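Local coordinates for protein host Factor for Q beta (Staphylococcus aureus, PDB 1KQ1) that binds RNA as a ring-shaped, Sm-like hexamer and acts as a pleiotropic regulator of translation, at residues Q19-L27 / I55-E66. Sequence-based numbering, arbitrary orientation.
Sequences QTEVTVFFL and IYKHAISTYTVE
F25 O takes two backbone N-H groups at once, S61 N at 2.8 Å and T62 N at 3.2 Å, both from the same face of its carbonyl plane. Two residues opposite one define a classic beta bulge, which shifts the register by one between the antiparallel strands 21-26 and 60-65. Within the bulge, F25 N returns a nearly straight bond to T62 O; two residues earlier on 21-26, T23 and T64 exchange a reciprocal pair of backbone bonds. Beyond it, L27 N bonds to A59 O (2.9 Å), tying the strand's exit to the 3-10 turn 57-59.

On one face of the sheet, V24 splits its methyls: CG1, anti to the backbone N (chi1 175°), meets I60 CG1 at 3.8 Å, while CG2 lies beside Y63 CD1. F26 crosses I55 at about a right angle, its CE1 3.5 Å from I55 CG2, with V24 CG1 over one ring face, offset toward the rim. On the other face, T64 OG1 lies at the edge of the F25 ring, in its plane, 3.9 Å from F25 CE2.

Strand 31-39 flanks 21-26, helix 7-17 covers V22, Y63 and V65, and residues 62-64 pair with a strand of a second subunit, continuing the Sm-fold sheet around the hexamer.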
loop_
_atom_site.group_PDB
_atom_site.type_symbol
_atom_site.label_atom_id
_atom_site.label_comp_id
_atom_site.label_asym_id
_atom_site.label_seq_id
_atom_site.Cartn_x
_atom_site.Cartn_y
_atom_site.Cartn_z
ATOM N N GLN C 19 29.828 3.742 -0.069
ATOM C CA GLN C 19 29.396 3.916 -1.485
ATOM C C GLN C 19 29.134 2.565 -2.137
ATOM O O GLN C 19 29.411 2.364 -3.331
ATOM C CB GLN C 19 30.444 4.695 -2.282
ATOM C CG GLN C 19 30.537 6.150 -1.812
ATOM C CD GLN C 19 31.395 7.015 -2.714
ATOM O OE1 GLN C 19 30.983 7.398 -3.806
ATOM N NE2 GLN C 19 32.596 7.329 -2.253
ATOM N N THR C 20 28.539 1.634 -1.405
ATOM C CA THR C 20 28.328 0.355 -1.998
ATOM C C THR C 20 27.173 0.348 -3.003
ATOM O O THR C 20 26.172 1.056 -2.875
ATOM C CB THR C 20 28.290 -0.804 -0.920
ATOM O OG1 THR C 20 27.098 -1.577 -1.029
ATOM C CG2 THR C 20 28.481 -0.264 0.489
ATOM N N GLU C 21 27.394 -0.374 -4.089
ATOM C CA GLU C 21 26.380 -0.478 -5.120
ATOM C C GLU C 21 25.275 -1.371 -4.550
ATOM O O GLU C 21 25.473 -2.547 -4.306
ATOM C CB GLU C 21 27.018 -1.136 -6.349
ATOM C CG GLU C 21 26.129 -1.171 -7.576
ATOM C CD GLU C 21 26.086 0.143 -8.321
ATOM O OE1 GLU C 21 26.698 1.123 -7.849
ATOM O OE2 GLU C 21 25.440 0.195 -9.391
ATOM N N VAL C 22 24.095 -0.799 -4.328
ATOM C CA VAL C 22 22.979 -1.524 -3.764
ATOM C C VAL C 22 21.870 -1.654 -4.820
ATOM O O VAL C 22 21.737 -0.792 -5.675
ATOM C CB VAL C 22 22.403 -0.700 -2.572
ATOM C CG1 VAL C 22 21.094 -1.297 -2.052
ATOM C CG2 VAL C 22 23.462 -0.611 -1.452
ATOM N N THR C 23 21.124 -2.740 -4.708
ATOM C CA THR C 23 19.964 -2.986 -5.562
ATOM C C THR C 23 18.733 -2.758 -4.656
ATOM O O THR C 23 18.596 -3.357 -3.575
ATOM C CB THR C 23 19.920 -4.414 -6.080
ATOM O OG1 THR C 23 21.064 -4.621 -6.947
ATOM C CG2 THR C 23 18.645 -4.656 -6.924
ATOM N N VAL C 24 17.871 -1.872 -5.110
ATOM C CA VAL C 24 16.638 -1.552 -4.392
ATOM C C VAL C 24 15.478 -2.219 -5.142
ATOM O O VAL C 24 15.306 -1.975 -6.376
ATOM C CB VAL C 24 16.409 -0.042 -4.405
ATOM C CG1 VAL C 24 15.033 0.320 -3.758
ATOM C CG2 VAL C 24 17.522 0.671 -3.652
ATOM N N PHE C 25 14.729 -3.081 -4.458
ATOM C CA PHE C 25 13.547 -3.675 -5.062
ATOM C C PHE C 25 12.367 -2.911 -4.567
ATOM O O PHE C 25 12.296 -2.540 -3.389
ATOM C CB PHE C 25 13.394 -5.145 -4.681
ATOM C CG PHE C 25 14.340 -6.031 -5.400
ATOM C CD1 PHE C 25 13.917 -6.750 -6.496
ATOM C CD2 PHE C 25 15.642 -6.138 -4.955
ATOM C CE1 PHE C 25 14.806 -7.602 -7.166
ATOM C CE2 PHE C 25 16.547 -6.987 -5.616
ATOM C CZ PHE C 25 16.111 -7.716 -6.723
ATOM N N PHE C 26 11.422 -2.670 -5.475
ATOM C CA PHE C 26 10.197 -1.911 -5.130
ATOM C C PHE C 26 9.006 -2.810 -4.825
ATOM O O PHE C 26 9.053 -4.005 -5.058
ATOM C CB PHE C 26 9.885 -0.986 -6.320
ATOM C CG PHE C 26 10.908 0.061 -6.535
ATOM C CD1 PHE C 26 10.764 1.302 -5.918
ATOM C CD2 PHE C 26 12.031 -0.196 -7.332
ATOM C CE1 PHE C 26 11.751 2.289 -6.101
ATOM C CE2 PHE C 26 13.025 0.787 -7.515
ATOM C CZ PHE C 26 12.868 2.022 -6.891
ATOM N N LEU C 27 7.902 -2.224 -4.342
ATOM C CA LEU C 27 6.725 -3.019 -4.044
ATOM C C LEU C 27 6.217 -3.781 -5.235
ATOM O O LEU C 27 5.663 -4.869 -5.054
ATOM C CB LEU C 27 5.582 -2.153 -3.529
ATOM C CG LEU C 27 5.824 -1.326 -2.278
ATOM C CD1 LEU C 27 4.488 -0.650 -1.866
ATOM C CD2 LEU C 27 6.322 -2.217 -1.176
ATOM N N ILE C 55 13.806 8.186 -4.109
ATOM C CA ILE C 55 12.876 7.060 -3.869
ATOM C C ILE C 55 12.166 7.175 -2.561
ATOM O O ILE C 55 12.775 7.502 -1.521
ATOM C CB ILE C 55 13.687 5.742 -3.868
ATOM C CG1 ILE C 55 14.438 5.553 -5.198
ATOM C CG2 ILE C 55 12.777 4.585 -3.630
ATOM C CD1 ILE C 55 15.524 4.400 -5.106
ATOM N N TYR C 56 10.854 6.954 -2.578
ATOM C CA TYR C 56 10.158 6.953 -1.310
ATOM C C TYR C 56 10.316 5.608 -0.600
ATOM O O TYR C 56 10.104 4.529 -1.192
ATOM C CB TYR C 56 8.637 7.233 -1.460
ATOM C CG TYR C 56 8.288 8.670 -1.690
ATOM C CD1 TYR C 56 8.481 9.624 -0.698
ATOM C CD2 TYR C 56 7.774 9.073 -2.919
ATOM C CE1 TYR C 56 8.184 10.959 -0.945
ATOM C CE2 TYR C 56 7.453 10.415 -3.163
ATOM C CZ TYR C 56 7.676 11.336 -2.162
ATOM O OH TYR C 56 7.426 12.673 -2.412
ATOM N N LYS C 57 10.699 5.659 0.692
ATOM C CA LYS C 57 10.811 4.410 1.417
ATOM C C LYS C 57 9.499 3.620 1.417
ATOM O O LYS C 57 9.499 2.384 1.485
ATOM C CB LYS C 57 11.253 4.657 2.881
ATOM C CG LYS C 57 12.749 4.853 3.087
ATOM C CD LYS C 57 13.030 4.929 4.602
ATOM C CE LYS C 57 14.533 4.964 4.929
ATOM N NZ LYS C 57 14.814 5.097 6.437
ATOM N N HIS C 58 8.354 4.320 1.342
ATOM C CA HIS C 58 7.103 3.586 1.344
ATOM C C HIS C 58 6.960 2.679 0.131
ATOM O O HIS C 58 6.146 1.743 0.158
ATOM C CB HIS C 58 5.871 4.534 1.479
ATOM C CG HIS C 58 5.681 5.506 0.346
ATOM N ND1 HIS C 58 5.513 6.859 0.571
ATOM C CD2 HIS C 58 5.536 5.326 -0.992
ATOM C CE1 HIS C 58 5.287 7.475 -0.577
ATOM N NE2 HIS C 58 5.298 6.571 -1.548
ATOM N N ALA C 59 7.749 2.937 -0.919
ATOM C CA ALA C 59 7.685 2.107 -2.114
ATOM C C ALA C 59 8.756 1.030 -2.167
ATOM O O ALA C 59 8.804 0.237 -3.124
ATOM C CB ALA C 59 7.772 2.986 -3.372
ATOM N N ILE C 60 9.670 1.038 -1.188
ATOM C CA ILE C 60 10.729 0.031 -1.192
ATOM C C ILE C 60 10.345 -1.246 -0.494
ATOM O O ILE C 60 9.682 -1.239 0.558
ATOM C CB ILE C 60 12.001 0.609 -0.515
ATOM C CG1 ILE C 60 12.490 1.824 -1.307
ATOM C CG2 ILE C 60 13.094 -0.509 -0.393
ATOM C CD1 ILE C 60 13.623 2.567 -0.571
ATOM N N SER C 61 10.710 -2.366 -1.136
ATOM C CA SER C 61 10.496 -3.682 -0.526
ATOM C C SER C 61 11.770 -4.179 0.130
ATOM O O SER C 61 11.769 -4.555 1.331
ATOM C CB SER C 61 10.099 -4.660 -1.625
ATOM O OG SER C 61 10.091 -5.936 -1.038
ATOM N N THR C 62 12.863 -4.159 -0.630
ATOM C CA THR C 62 14.113 -4.753 -0.140
ATOM C C THR C 62 15.350 -4.069 -0.631
ATOM O O THR C 62 15.357 -3.521 -1.716
ATOM C CB THR C 62 14.198 -6.207 -0.717
ATOM O OG1 THR C 62 13.001 -6.921 -0.418
ATOM C CG2 THR C 62 15.394 -7.019 -0.154
ATOM N N TYR C 63 16.436 -4.137 0.148
ATOM C CA TYR C 63 17.764 -3.719 -0.331
ATOM C C TYR C 63 18.632 -4.967 -0.377
ATOM O O TYR C 63 18.573 -5.795 0.550
ATOM C CB TYR C 63 18.479 -2.768 0.624
ATOM C CG TYR C 63 17.748 -1.525 0.985
ATOM C CD1 TYR C 63 17.899 -0.352 0.249
ATOM C CD2 TYR C 63 16.914 -1.525 2.093
ATOM C CE1 TYR C 63 17.205 0.837 0.668
ATOM C CE2 TYR C 63 16.224 -0.379 2.494
ATOM C CZ TYR C 63 16.387 0.776 1.780
ATOM O OH TYR C 63 15.716 1.896 2.197
ATOM N N THR C 64 19.469 -5.090 -1.421
ATOM C CA THR C 64 20.406 -6.241 -1.493
ATOM C C THR C 64 21.732 -5.694 -2.023
ATOM O O THR C 64 21.739 -4.702 -2.702
ATOM C CB THR C 64 19.945 -7.330 -2.493
ATOM O OG1 THR C 64 20.030 -6.812 -3.830
ATOM C CG2 THR C 64 18.540 -7.785 -2.214
ATOM N N VAL C 65 22.884 -6.345 -1.731
ATOM C CA VAL C 65 24.159 -5.842 -2.228
ATOM C C VAL C 65 24.799 -6.829 -3.199
ATOM O O VAL C 65 24.334 -7.936 -3.412
ATOM C CB VAL C 65 25.141 -5.558 -1.077
ATOM C CG1 VAL C 65 26.502 -5.153 -1.625
ATOM C CG2 VAL C 65 24.621 -4.429 -0.200
ATOM N N GLU C 66 25.929 -6.396 -3.807
ATOM C CA GLU C 66 26.707 -7.185 -4.772
ATOM C C GLU C 66 26.146 -7.023 -6.179
ATOM O O GLU C 66 25.674 -8.029 -6.747
ATOM C CB GLU C 66 26.710 -8.667 -4.387
ATOM C CG GLU C 66 27.168 -8.937 -2.966
ATOM C CD GLU C 66 26.551 -10.195 -2.406
ATOM O OE1 GLU C 66 26.784 -11.276 -2.991
ATOM O OE2 GLU C 66 25.828 -10.100 -1.389
#